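Local coordinates for protein protocadherin gamma-B3 (Homo sapiens, PDB 5K8R) that probably mediates calcium-dependent cell adhesion and may help to establish and maintain specific neuronal connections in the brain, at residues K43-S48 against C72-E77; F148-K153 against L180-V185; F262-K267 against I287-K292; L277-R282 against L344-N349; G378-D381 against E387-V390. All blocks are in the same frame, centred on the assembly; numbering follows the deposited sequence.

Contact 1. Residues K43-S48 against C72-E77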
# COMPACT_ATOMS: atom_id res chain seq x y z
N LYS A 43 -61.43 -9.12 -4.83
CA LYS A 43 -62.47 -8.58 -5.70
C LYS A 43 -61.87 -8.23 -7.06
O LYS A 43 -61.72 -7.06 -7.44
CB LYS A 43 -63.13 -7.37 -5.06
CG LYS A 43 -63.64 -7.60 -3.64
CD LYS A 43 -65.01 -8.26 -3.64
CE LYS A 43 -65.60 -8.30 -2.24
NZ LYS A 43 -67.02 -8.75 -2.24
N PHE A 44 -61.52 -9.27 -7.81
CA PHE A 44 -60.89 -9.11 -9.12
C PHE A 44 -61.87 -9.23 -10.28
O PHE A 44 -61.72 -8.53 -11.28
CB PHE A 44 -59.76 -10.13 -9.29
CG PHE A 44 -58.50 -9.76 -8.56
CD1 PHE A 44 -58.11 -8.44 -8.43
CD2 PHE A 44 -57.70 -10.74 -7.99
CE1 PHE A 44 -56.96 -8.10 -7.75
CE2 PHE A 44 -56.54 -10.41 -7.31
CZ PHE A 44 -56.17 -9.08 -7.19
N PHE A 45 -62.86 -10.10 -10.17
CA PHE A 45 -63.84 -10.31 -11.22
C PHE A 45 -65.25 -10.30 -10.64
O PHE A 45 -65.45 -10.59 -9.46
CB PHE A 45 -63.61 -11.65 -11.95
CG PHE A 45 -62.21 -11.83 -12.46
CD1 PHE A 45 -61.29 -12.56 -11.74
CD2 PHE A 45 -61.82 -11.27 -13.67
CE1 PHE A 45 -60.00 -12.73 -12.20
CE2 PHE A 45 -60.54 -11.44 -14.14
CZ PHE A 45 -59.62 -12.17 -13.41
N THR A 46 -66.22 -9.95 -11.48
CA THR A 46 -67.63 -10.02 -11.12
C THR A 46 -68.40 -10.63 -12.27
O THR A 46 -68.09 -10.39 -13.44
CB THR A 46 -68.21 -8.63 -10.77
OG1 THR A 46 -67.87 -7.70 -11.80
CG2 THR A 46 -67.68 -8.14 -9.44
N VAL A 47 -69.41 -11.43 -11.94
CA VAL A 47 -70.28 -12.05 -12.94
C VAL A 47 -71.51 -11.17 -13.10
O VAL A 47 -72.19 -10.85 -12.12
CB VAL A 47 -70.66 -13.48 -12.54
CG1 VAL A 47 -71.59 -14.09 -13.57
CG2 VAL A 47 -69.41 -14.33 -12.37
N SER A 48 -71.79 -10.77 -14.33
CA SER A 48 -73.00 -10.00 -14.62
C SER A 48 -74.21 -10.93 -14.52
O SER A 48 -74.36 -11.81 -15.38
CB SER A 48 -72.92 -9.36 -16.01
OG SER A 48 -72.16 -8.17 -15.97
N CYS A 72 -49.06 -16.72 -14.15
CA CYS A 72 -49.94 -16.04 -13.21
C CYS A 72 -51.37 -16.51 -13.47
O CYS A 72 -51.97 -16.14 -14.48
CB CYS A 72 -49.83 -14.52 -13.36
SG CYS A 72 -50.37 -13.60 -11.90
N VAL A 73 -51.90 -17.31 -12.55
CA VAL A 73 -53.25 -17.86 -12.68
C VAL A 73 -54.05 -17.47 -11.44
O VAL A 73 -53.55 -17.55 -10.31
CB VAL A 73 -53.23 -19.39 -12.86
CG1 VAL A 73 -52.66 -19.75 -14.23
CG2 VAL A 73 -52.42 -20.06 -11.76
N LEU A 74 -55.29 -17.04 -11.67
CA LEU A 74 -56.23 -16.70 -10.61
C LEU A 74 -57.36 -17.72 -10.63
O LEU A 74 -58.12 -17.78 -11.60
CB LEU A 74 -56.77 -15.29 -10.78
CG LEU A 74 -55.79 -14.13 -10.57
CD1 LEU A 74 -56.45 -12.80 -10.89
CD2 LEU A 74 -55.25 -14.14 -9.15
N GLU A 75 -57.47 -18.51 -9.57
CA GLU A 75 -58.47 -19.57 -9.47
C GLU A 75 -59.56 -19.16 -8.50
O GLU A 75 -59.27 -18.74 -7.38
CB GLU A 75 -57.82 -20.88 -9.02
CG GLU A 75 -56.58 -21.26 -9.81
CD GLU A 75 -56.17 -22.71 -9.61
OE1 GLU A 75 -56.70 -23.35 -8.68
OE2 GLU A 75 -55.33 -23.20 -10.39
N PHE A 76 -60.81 -19.27 -8.94
CA PHE A 76 -61.95 -18.97 -8.08
C PHE A 76 -63.11 -19.88 -8.46
O PHE A 76 -63.01 -20.68 -9.39
CB PHE A 76 -62.34 -17.49 -8.17
CG PHE A 76 -62.65 -17.02 -9.57
CD1 PHE A 76 -63.93 -17.13 -10.08
CD2 PHE A 76 -61.65 -16.47 -10.37
CE1 PHE A 76 -64.22 -16.70 -11.36
CE2 PHE A 76 -61.94 -16.04 -11.65
CZ PHE A 76 -63.22 -16.16 -12.15
N GLU A 77 -64.20 -19.76 -7.72
CA GLU A 77 -65.38 -20.60 -7.90
C GLU A 77 -66.59 -19.71 -8.17
O GLU A 77 -66.89 -18.81 -7.38
CB GLU A 77 -65.63 -21.46 -6.66
CG GLU A 77 -64.48 -22.39 -6.29
CD GLU A 77 -64.47 -23.66 -7.11
OE1 GLU A 77 -65.44 -23.91 -7.85
OE2 GLU A 77 -63.49 -24.43 -7.00
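Phe44, the first residue of 43-48 to reach across, meets Leu74 with the side chains crossing at roughly a right angle: its CD2 lies 3.8 Å from CD1 of Leu74. Ile60 and Ile65 also pack against this side chain, Ile65 touching Leu74 as well. Phe45 carries the larger share of the contact. Its CE1 comes to 3.8 Å from the same methyl, Leu74 CD1, which therefore serves two aromatic rings at once. Its CD1 reaches Phe76 CE2 at 3.5 Å. The two rings are turned only 30° from parallel, yet with centroids 5.4 Å apart they are slid past each other and scarcely overlap, so they meet through neighbouring ring carbons and not as a full stack. On Phe76 a chi1 of 57° sets CG between the backbone N and the carbonyl carbon, a crowded position that turns the ring toward Phe45. Cutting the Phe45 side chain back to an alanine is likely to open a gap between the layers, leaving Leu74 CD1 and the Phe76 ring without this partner. No hydrogen bond joins the two segments; the closest CA atoms, those of Phe44 and Leu74, are 9.0 Å apart, as suits chains in different sheets. Strand 45-47 is an outer strand of the sheet with 16-19 and 53-56, while 73-80 lies inside the four-stranded sheet. Apolar side chains meeting between two such layers form the core of the Greek-key beta sandwich that defines a cadherin repeat, here the first.

Contact 2. Residues F148-K153 against L180-V185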
# COMPACT_ATOMS: atom_id res chain seq x y z
N PHE A 148 -12.44 1.86 -21.29
CA PHE A 148 -13.29 0.77 -20.84
C PHE A 148 -14.29 0.39 -21.91
O PHE A 148 -14.84 1.26 -22.61
CB PHE A 148 -14.04 1.15 -19.56
CG PHE A 148 -13.15 1.38 -18.37
CD1 PHE A 148 -12.83 0.34 -17.52
CD2 PHE A 148 -12.64 2.64 -18.11
CE1 PHE A 148 -12.01 0.54 -16.43
CE2 PHE A 148 -11.82 2.85 -17.02
CZ PHE A 148 -11.50 1.80 -16.18
N SER A 149 -14.52 -0.91 -22.05
CA SER A 149 -15.61 -1.47 -22.84
C SER A 149 -16.47 -2.34 -21.94
O SER A 149 -16.24 -2.45 -20.73
CB SER A 149 -15.07 -2.27 -24.03
OG SER A 149 -14.49 -1.41 -25.00
N LEU A 150 -17.48 -2.97 -22.53
CA LEU A 150 -18.41 -3.80 -21.79
C LEU A 150 -18.60 -5.13 -22.52
O LEU A 150 -18.73 -5.16 -23.74
CB LEU A 150 -19.76 -3.10 -21.62
CG LEU A 150 -20.85 -3.81 -20.81
CD1 LEU A 150 -21.58 -2.82 -19.92
CD2 LEU A 150 -21.83 -4.52 -21.72
N ILE A 151 -18.61 -6.21 -21.75
CA ILE A 151 -18.97 -7.53 -22.25
C ILE A 151 -20.27 -7.94 -21.57
O ILE A 151 -20.50 -7.62 -20.40
CB ILE A 151 -17.86 -8.57 -22.01
CG1 ILE A 151 -17.62 -8.79 -20.52
CG2 ILE A 151 -16.57 -8.13 -22.68
CD1 ILE A 151 -16.54 -9.81 -20.22
N GLN A 152 -21.13 -8.63 -22.31
CA GLN A 152 -22.42 -9.07 -21.79
C GLN A 152 -22.45 -10.59 -21.77
O GLN A 152 -22.20 -11.24 -22.79
CB GLN A 152 -23.57 -8.53 -22.64
CG GLN A 152 -24.94 -9.06 -22.22
CD GLN A 152 -26.08 -8.32 -22.89
OE1 GLN A 152 -26.21 -7.10 -22.74
NE2 GLN A 152 -26.91 -9.05 -23.63
N LYS A 153 -22.74 -11.16 -20.60
CA LYS A 153 -22.86 -12.60 -20.45
C LYS A 153 -24.27 -12.95 -20.02
O LYS A 153 -25.11 -12.08 -19.77
CB LYS A 153 -21.83 -13.14 -19.45
CG LYS A 153 -20.39 -13.00 -19.89
CD LYS A 153 -19.45 -13.63 -18.87
CE LYS A 153 -18.00 -13.57 -19.34
NZ LYS A 153 -17.09 -14.26 -18.38
N LEU A 180 -18.31 6.81 -16.75
CA LEU A 180 -18.96 5.92 -17.70
C LEU A 180 -20.47 5.96 -17.52
O LEU A 180 -20.99 6.30 -16.45
CB LEU A 180 -18.46 4.48 -17.54
CG LEU A 180 -16.94 4.30 -17.42
CD1 LEU A 180 -16.59 2.83 -17.25
CD2 LEU A 180 -16.24 4.88 -18.64
N VAL A 181 -21.19 5.60 -18.59
CA VAL A 181 -22.64 5.57 -18.60
C VAL A 181 -23.09 4.18 -19.02
O VAL A 181 -22.62 3.66 -20.04
CB VAL A 181 -23.23 6.64 -19.53
CG1 VAL A 181 -24.75 6.61 -19.49
CG2 VAL A 181 -22.71 8.02 -19.15
N LEU A 182 -24.00 3.59 -18.28
CA LEU A 182 -24.53 2.29 -18.54
C LEU A 182 -26.02 2.37 -18.73
O LEU A 182 -26.71 2.97 -17.96
CB LEU A 182 -24.22 1.39 -17.37
CG LEU A 182 -24.69 -0.04 -17.27
CD1 LEU A 182 -24.08 -0.85 -18.38
CD2 LEU A 182 -24.41 -0.68 -15.96
N THR A 183 -26.52 1.74 -19.76
CA THR A 183 -27.94 1.75 -20.08
C THR A 183 -28.46 0.33 -20.16
O THR A 183 -27.80 -0.56 -20.70
CB THR A 183 -28.20 2.49 -21.41
OG1 THR A 183 -27.65 3.81 -21.33
CG2 THR A 183 -29.69 2.59 -21.68
N ALA A 184 -29.66 0.11 -19.62
CA ALA A 184 -30.34 -1.18 -19.67
C ALA A 184 -31.67 -1.00 -20.38
O ALA A 184 -32.50 -0.18 -19.96
CB ALA A 184 -30.54 -1.75 -18.27
N VAL A 185 -31.89 -1.77 -21.45
CA VAL A 185 -33.11 -1.73 -22.23
C VAL A 185 -33.74 -3.12 -22.21
O VAL A 185 -33.08 -4.10 -22.57
CB VAL A 185 -32.85 -1.28 -23.68
CG1 VAL A 185 -34.17 -0.99 -24.39
CG2 VAL A 185 -31.93 -0.07 -23.71
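Leu150 and Leu182 touch methyl to methyl, CD1 against CD1 at 3.5 Å, and their conformations show how two strands in separate layers can be bridged. On Leu182 the CB leaves the chain along the layer instead of across it; with CG anti to the backbone N (chi1 177°) and chi2 near +60°, the branch turns so that CD1 reaches the other strand. Leu150 starts better directed, its CB already facing 180-185, but its chi2 of 140° departs from the usual staggered values. The two side chains cross at about a right angle, so only their ends meet. Two residues earlier on each strand, the division of labour is different. Leu180 is extended at chi2 and sends CD1 to the root of the Phe148 side chain, 3.8 Å from CB and 3.9 Å from CG of Phe148. This CD1 of Leu180 also lies 4.0 Å from CD2 of Phe148. Other residues pack on the same phenylalanine and place the pair in the second cadherin repeat. Leu166 and Val200, one from each sheet, touch Phe148, whereas Leu142 of strand 138-142 touches both Leu150 and Leu180. Strand 148-154 is the outer member of the sheet with 160-166 and 121-123; strand 177-186 lies between 138-142 and 193-203 in the facing sheet.

Contact 3. Residues F262-K267 against I287-K292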
# COMPACT_ATOMS: atom_id res chain seq x y z
N PHE A 262 28.39 16.76 8.87
CA PHE A 262 27.22 17.17 8.11
C PHE A 262 26.00 16.36 8.55
O PHE A 262 26.11 15.26 9.09
CB PHE A 262 27.45 17.00 6.61
CG PHE A 262 28.55 17.87 6.07
CD1 PHE A 262 28.34 19.22 5.84
CD2 PHE A 262 29.79 17.33 5.78
CE1 PHE A 262 29.35 20.02 5.34
CE2 PHE A 262 30.81 18.13 5.29
CZ PHE A 262 30.59 19.47 5.06
N LYS A 263 24.83 16.94 8.29
CA LYS A 263 23.55 16.34 8.64
C LYS A 263 22.56 16.58 7.52
O LYS A 263 22.45 17.70 7.02
CB LYS A 263 23.01 16.91 9.96
CG LYS A 263 21.57 16.51 10.27
CD LYS A 263 21.07 17.21 11.53
CE LYS A 263 19.60 16.90 11.78
NZ LYS A 263 19.36 15.43 11.95
N LEU A 264 21.85 15.53 7.12
CA LEU A 264 20.84 15.60 6.06
C LEU A 264 19.48 15.30 6.67
O LEU A 264 19.26 14.19 7.18
CB LEU A 264 21.16 14.63 4.93
CG LEU A 264 20.19 14.64 3.74
CD1 LEU A 264 20.22 15.99 3.04
CD2 LEU A 264 20.53 13.53 2.76
N ASP A 265 18.57 16.27 6.61
CA ASP A 265 17.23 16.09 7.15
C ASP A 265 16.48 15.04 6.34
O ASP A 265 16.47 15.08 5.11
CB ASP A 265 16.48 17.41 7.14
CG ASP A 265 15.23 17.39 8.02
OD1 ASP A 265 14.42 16.44 7.89
OD2 ASP A 265 15.06 18.32 8.83
N SER A 266 15.86 14.09 7.04
CA SER A 266 15.15 13.01 6.36
C SER A 266 13.94 13.53 5.60
O SER A 266 13.61 13.03 4.51
CB SER A 266 14.73 11.94 7.36
OG SER A 266 15.86 11.40 8.03
N LYS A 267 13.26 14.54 6.14
CA LYS A 267 12.03 15.06 5.53
C LYS A 267 12.34 16.18 4.54
O LYS A 267 12.12 16.02 3.33
CB LYS A 267 11.06 15.54 6.62
CG LYS A 267 10.61 14.44 7.58
CD LYS A 267 9.60 14.97 8.58
CE LYS A 267 9.12 13.87 9.52
NZ LYS A 267 8.10 14.36 10.49
N ILE A 287 29.58 13.23 -1.31
CA ILE A 287 28.71 12.40 -0.48
C ILE A 287 27.56 11.89 -1.34
O ILE A 287 26.96 12.65 -2.10
CB ILE A 287 28.15 13.19 0.72
CG1 ILE A 287 29.30 13.79 1.54
CG2 ILE A 287 27.29 12.29 1.59
CD1 ILE A 287 28.84 14.83 2.54
N GLY A 288 27.26 10.60 -1.21
CA GLY A 288 26.12 10.02 -1.90
C GLY A 288 24.83 10.20 -1.10
O GLY A 288 24.82 10.04 0.12
N VAL A 289 23.76 10.53 -1.80
CA VAL A 289 22.46 10.80 -1.19
C VAL A 289 21.43 9.87 -1.80
O VAL A 289 21.37 9.71 -3.03
CB VAL A 289 22.04 12.27 -1.38
CG1 VAL A 289 20.64 12.50 -0.84
CG2 VAL A 289 23.04 13.19 -0.68
N GLU A 290 20.62 9.25 -0.94
CA GLU A 290 19.57 8.32 -1.33
C GLU A 290 18.21 8.89 -0.94
O GLU A 290 18.05 9.45 0.15
CB GLU A 290 19.77 6.95 -0.68
CG GLU A 290 18.63 5.97 -0.89
CD GLU A 290 18.71 4.77 0.03
OE1 GLU A 290 19.39 4.87 1.08
OE2 GLU A 290 18.09 3.74 -0.28
N ALA A 291 17.23 8.72 -1.83
CA ALA A 291 15.85 9.10 -1.58
C ALA A 291 14.96 7.88 -1.76
O ALA A 291 15.04 7.20 -2.79
CB ALA A 291 15.40 10.22 -2.52
N LYS A 292 14.14 7.59 -0.76
CA LYS A 292 13.23 6.45 -0.78
C LYS A 292 11.79 6.92 -0.62
O LYS A 292 11.53 7.98 -0.05
CB LYS A 292 13.58 5.44 0.33
CG LYS A 292 14.95 4.81 0.20
CD LYS A 292 15.26 3.93 1.41
CE LYS A 292 14.20 2.86 1.59
NZ LYS A 292 14.46 2.02 2.80
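Phe262 faces Ile287 from the opposite layer, and its side chain can be followed outward as an example of how one residue serves several partners. Its CB points toward 287-292, and a chi1 of -63° sets CG beside the backbone N. The approach begins at the ring: CD2 of Phe262 is the atom nearest Ile287, 4.2 Å from its CD1, a loose contact made obliquely to the ring plane. Ile287 meets it by extension, since its chi2 of 167° extends CD1 away from the backbone toward the ring. At the tip, CZ of Phe262 turns to a residue of the calcium-binding loop and packs on CD1 of Leu277. Tyr285 adds an edge-to-face ring pair, and Leu271 and Ile305 pack against the same phenylalanine, one from each sheet. Further along, Leu264 and Val289 make the closer of the two contacts, CD2 of Leu264 standing 3.7 Å from CG1 of Val289. These are the branches that meet; Phe251 of the edge strand 248-252 touches Leu264 as well. After Leu264 the strand gives way to a turn. There the backbone N of Lys267 donates to OD1 of Asp265 at 2.8 Å, reaching the oxygen on its anti side and about 17° out of the carboxylate plane. This Asx turn bends the chain between strands 262-264 and 270-273, a hairpin in the outer part of its sheet. Paired apolar residues bridging two sheets in this way are the interior of the cadherin beta sandwich, here that of the third repeat.

Contact 4. Residues L277-R282 against L344-N349; sequences LDFEER and LDSGFN. With CA (calcium ion), chain F; CA (calcium ion), chain E; CA (calcium ion), chain G.
CB of Leu344 lies 4.0 Å from CG of Glu280, so that the leucine rests against the bent stem of a metal-binding side chain. Asp345 then supplies the bridge. Its OD1 approaches OE2 of Glu280 to 3.0 Å, a separation probably tolerable for two anionic oxygens because both bind the chain F calcium, at 2.5 Å from Asp345 OD1. The two carboxylate planes are 60° apart. Glu280, bent at chi2 (64°), grips that calcium with both oxygens and uses OE1 again, at 2.4 Å, for the chain G calcium, which Asp278 OD1 also binds. The other oxygen of Asp345, OD2, binds the chain E calcium, linking one ion to the next. Ser346 follows, its OG at the edge of the Phe279 ring and in its plane, 3.4 Å from CE2. Finally the backbone O of Asn349 binds the chain E calcium at 2.5 Å. Glu223, together with Asp309, Asp312 and Glu310 O from the linker, completes the central site. This row of three calcium ions, held mainly by the DxE motif of the third repeat, the linker, and the DxD motif of the fourth, is the classical cadherin inter-repeat junction.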
# COMPACT_ATOMS: atom_id res chain seq x y z
N LEU A 277 34.28 23.16 9.73
CA LEU A 277 35.02 22.92 8.51
C LEU A 277 36.44 23.46 8.65
O LEU A 277 36.65 24.54 9.22
CB LEU A 277 34.33 23.57 7.31
CG LEU A 277 32.97 23.03 6.85
CD1 LEU A 277 32.93 21.52 6.95
CD2 LEU A 277 31.83 23.65 7.64
N ASP A 278 37.41 22.71 8.13
CA ASP A 278 38.81 23.12 8.18
C ASP A 278 39.43 22.86 6.82
O ASP A 278 39.63 21.71 6.43
CB ASP A 278 39.56 22.36 9.28
CG ASP A 278 40.96 22.91 9.52
OD1 ASP A 278 41.21 24.08 9.14
OD2 ASP A 278 41.80 22.19 10.09
N PHE A 279 39.73 23.94 6.09
CA PHE A 279 40.35 23.81 4.78
C PHE A 279 41.70 23.11 4.86
O PHE A 279 42.08 22.39 3.94
CB PHE A 279 40.51 25.19 4.13
CG PHE A 279 41.17 25.16 2.78
CD1 PHE A 279 40.42 24.95 1.64
CD2 PHE A 279 42.53 25.36 2.65
CE1 PHE A 279 41.02 24.93 0.39
CE2 PHE A 279 43.14 25.34 1.41
CZ PHE A 279 42.38 25.12 0.28
N GLU A 280 42.43 23.31 5.97
CA GLU A 280 43.73 22.67 6.12
C GLU A 280 43.62 21.16 6.27
O GLU A 280 44.61 20.46 6.01
CB GLU A 280 44.46 23.26 7.34
CG GLU A 280 45.21 24.55 7.05
CD GLU A 280 44.30 25.69 6.65
OE1 GLU A 280 43.24 25.85 7.29
OE2 GLU A 280 44.64 26.41 5.69
N GLU A 281 42.46 20.64 6.67
CA GLU A 281 42.28 19.21 6.82
C GLU A 281 41.70 18.57 5.56
O GLU A 281 42.20 17.55 5.08
CB GLU A 281 41.39 18.91 8.03
CG GLU A 281 41.24 17.43 8.34
CD GLU A 281 42.55 16.78 8.75
OE1 GLU A 281 43.41 17.48 9.33
OE2 GLU A 281 42.72 15.57 8.50
N ARG A 282 40.64 19.16 5.01
CA ARG A 282 40.00 18.63 3.81
C ARG A 282 39.28 19.76 3.10
O ARG A 282 38.56 20.54 3.75
CB ARG A 282 39.02 17.50 4.17
CG ARG A 282 38.47 16.74 2.98
CD ARG A 282 37.74 15.48 3.43
NE ARG A 282 36.99 14.85 2.34
CZ ARG A 282 36.23 13.78 2.49
NH1 ARG A 282 36.11 13.20 3.68
NH2 ARG A 282 35.58 13.27 1.44
N LEU A 344 50.34 27.60 7.57
CA LEU A 344 49.51 26.46 7.19
C LEU A 344 48.51 26.79 6.09
O LEU A 344 47.97 25.88 5.46
CB LEU A 344 48.77 25.92 8.41
CG LEU A 344 49.62 25.44 9.58
CD1 LEU A 344 48.74 24.97 10.73
CD2 LEU A 344 50.57 24.33 9.14
N ASP A 345 48.24 28.08 5.84
CA ASP A 345 47.26 28.46 4.85
C ASP A 345 47.83 28.33 3.44
O ASP A 345 49.01 28.01 3.24
CB ASP A 345 46.77 29.89 5.12
CG ASP A 345 46.08 30.02 6.46
OD1 ASP A 345 45.46 29.03 6.91
OD2 ASP A 345 46.16 31.10 7.07
N SER A 346 46.99 28.58 2.44
CA SER A 346 47.36 28.43 1.04
C SER A 346 47.30 29.78 0.34
O SER A 346 46.71 30.74 0.84
CB SER A 346 46.45 27.43 0.33
OG SER A 346 46.44 26.18 1.01
N GLY A 347 47.91 29.84 -0.84
CA GLY A 347 47.92 31.05 -1.63
C GLY A 347 48.68 32.17 -0.94
O GLY A 347 49.65 31.95 -0.21
N PHE A 348 48.21 33.40 -1.17
CA PHE A 348 48.81 34.56 -0.51
C PHE A 348 48.57 34.55 0.99
O PHE A 348 49.29 35.24 1.72
CB PHE A 348 48.28 35.85 -1.13
CG PHE A 348 48.93 36.21 -2.44
CD1 PHE A 348 50.23 36.70 -2.47
CD2 PHE A 348 48.25 36.06 -3.63
CE1 PHE A 348 50.83 37.03 -3.66
CE2 PHE A 348 48.85 36.38 -4.84
CZ PHE A 348 50.15 36.87 -4.85
N ASN A 349 47.57 33.81 1.47
CA ASN A 349 47.41 33.61 2.90
C ASN A 349 48.59 32.84 3.50
O ASN A 349 48.82 32.92 4.71
CB ASN A 349 46.11 32.87 3.20
CG ASN A 349 44.89 33.56 2.60
OD1 ASN A 349 44.83 34.78 2.53
ND2 ASN A 349 43.93 32.76 2.16
CA CA F . 43.13 28.35 6.17
CA CA E . 48.20 32.63 7.09
CA CA G . 41.64 26.54 8.97
O HOH W 1 39.88 25.64 10.54

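Contact 5. Residues G378-D381 against E387-V390. With NA (sodium ion), chain M.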
# COMPACT_ATOMS: atom_id res chain seq x y z
N GLY A 378 77.46 44.77 11.70
CA GLY A 378 78.05 45.87 12.38
C GLY A 378 79.10 45.50 13.37
O GLY A 378 79.45 44.38 13.46
N ALA A 379 79.58 46.48 14.11
CA ALA A 379 80.62 46.22 15.09
C ALA A 379 80.04 45.50 16.31
O ALA A 379 78.84 45.55 16.58
CB ALA A 379 81.29 47.52 15.52
N LEU A 380 80.92 44.83 17.05
CA LEU A 380 80.54 44.09 18.24
C LEU A 380 81.60 44.25 19.31
O LEU A 380 82.80 44.24 19.03
CB LEU A 380 80.35 42.59 17.93
CG LEU A 380 79.16 42.20 17.05
CD1 LEU A 380 79.19 40.71 16.77
CD2 LEU A 380 77.86 42.61 17.71
N ASP A 381 81.14 44.41 20.56
CA ASP A 381 82.04 44.50 21.70
C ASP A 381 81.24 44.17 22.95
O ASP A 381 80.25 44.85 23.25
CB ASP A 381 82.67 45.90 21.81
CG ASP A 381 83.83 45.94 22.79
OD1 ASP A 381 83.96 45.02 23.62
OD2 ASP A 381 84.61 46.92 22.74
N GLU A 387 74.75 41.86 25.14
CA GLU A 387 73.74 40.99 24.56
C GLU A 387 72.75 41.83 23.77
O GLU A 387 72.54 43.01 24.07
CB GLU A 387 73.02 40.18 25.64
CG GLU A 387 72.37 41.03 26.72
CD GLU A 387 71.69 40.20 27.79
OE1 GLU A 387 71.84 38.96 27.77
OE2 GLU A 387 71.01 40.79 28.65
N TYR A 388 72.14 41.21 22.77
CA TYR A 388 71.13 41.84 21.93
C TYR A 388 69.84 41.04 21.98
O TYR A 388 69.87 39.81 21.84
CB TYR A 388 71.61 41.96 20.48
CG TYR A 388 72.79 42.87 20.27
CD1 TYR A 388 74.09 42.38 20.31
CD2 TYR A 388 72.62 44.23 20.03
CE1 TYR A 388 75.18 43.20 20.12
CE2 TYR A 388 73.70 45.07 19.84
CZ TYR A 388 74.98 44.55 19.88
OH TYR A 388 76.07 45.37 19.69
N ASN A 389 68.72 41.72 22.18
CA ASN A 389 67.40 41.10 22.15
C ASN A 389 66.84 41.33 20.75
O ASN A 389 66.20 42.34 20.47
CB ASN A 389 66.50 41.67 23.23
CG ASN A 389 66.94 41.27 24.63
OD1 ASN A 389 67.30 40.11 24.87
ND2 ASN A 389 66.92 42.22 25.55
N VAL A 390 67.08 40.36 19.86
CA VAL A 390 66.69 40.48 18.46
C VAL A 390 65.28 39.94 18.29
O VAL A 390 65.00 38.78 18.60
CB VAL A 390 67.68 39.72 17.56
CG1 VAL A 390 67.20 39.74 16.12
CG2 VAL A 390 69.07 40.33 17.66
NA NA M . 84.84 43.05 18.29
O HOH W 2 78.33 44.17 21.27
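With chi1 of -68° and chi2 of 176°, Leu380 stretches away from its backbone and delivers CD2 to Tyr388, whose chi1 of -65° sends the ring toward the loop. Both belong to the beta sandwich of the fourth cadherin repeat, where the loop after strand 371-376 leads into strand 387-396. CD2 of Leu380 lies 3.7 Å from CE1 and 3.8 Å from OH of Tyr388, so the methyl sits by the outer corner of the ring, approaching it obliquely. Further cover for the ring comes from Phe362, in an edge-to-face pair, and from Pro361, which also touches Leu380. The leucine has a second role through its backbone: its O binds a sodium ion at 2.5 Å, with Glu328 O as the other protein ligand. In sequence this is the LDxE stretch whose counterpart in the third repeat, beginning at Leu277, binds calcium. A phenylalanine in place of Tyr388 would keep the ring but is likely to leave the water between strand and loop without its strand-side partner, and so weaken the polar link across the contact. That link is made by water 2, which lies 3.0 Å from OH of Tyr388 and accepts a hydrogen bond from the backbone N of Asp381, at 2.9 Å.

The five contacts sample an elongated chain of four cadherin repeats almost from end to end, the centres of contacts 1 and 5 lying about 151 Å apart. Contacts 1, 2 and 3 sit in successive repeats and illustrate the same principle, one sheet packed on the other, with centres about 43 Å and then about 51 Å apart and no touch between them. Contact 4 joins the third repeat to the fourth, and contact 5 lies beyond, its centre about 38 Å from that of contact 4. Only contacts 3 and 4 alternate along the chain and touch, so the core of the third repeat packs against the loop that carries part of the calcium site. Calcium-filled joints probably stiffen the rod.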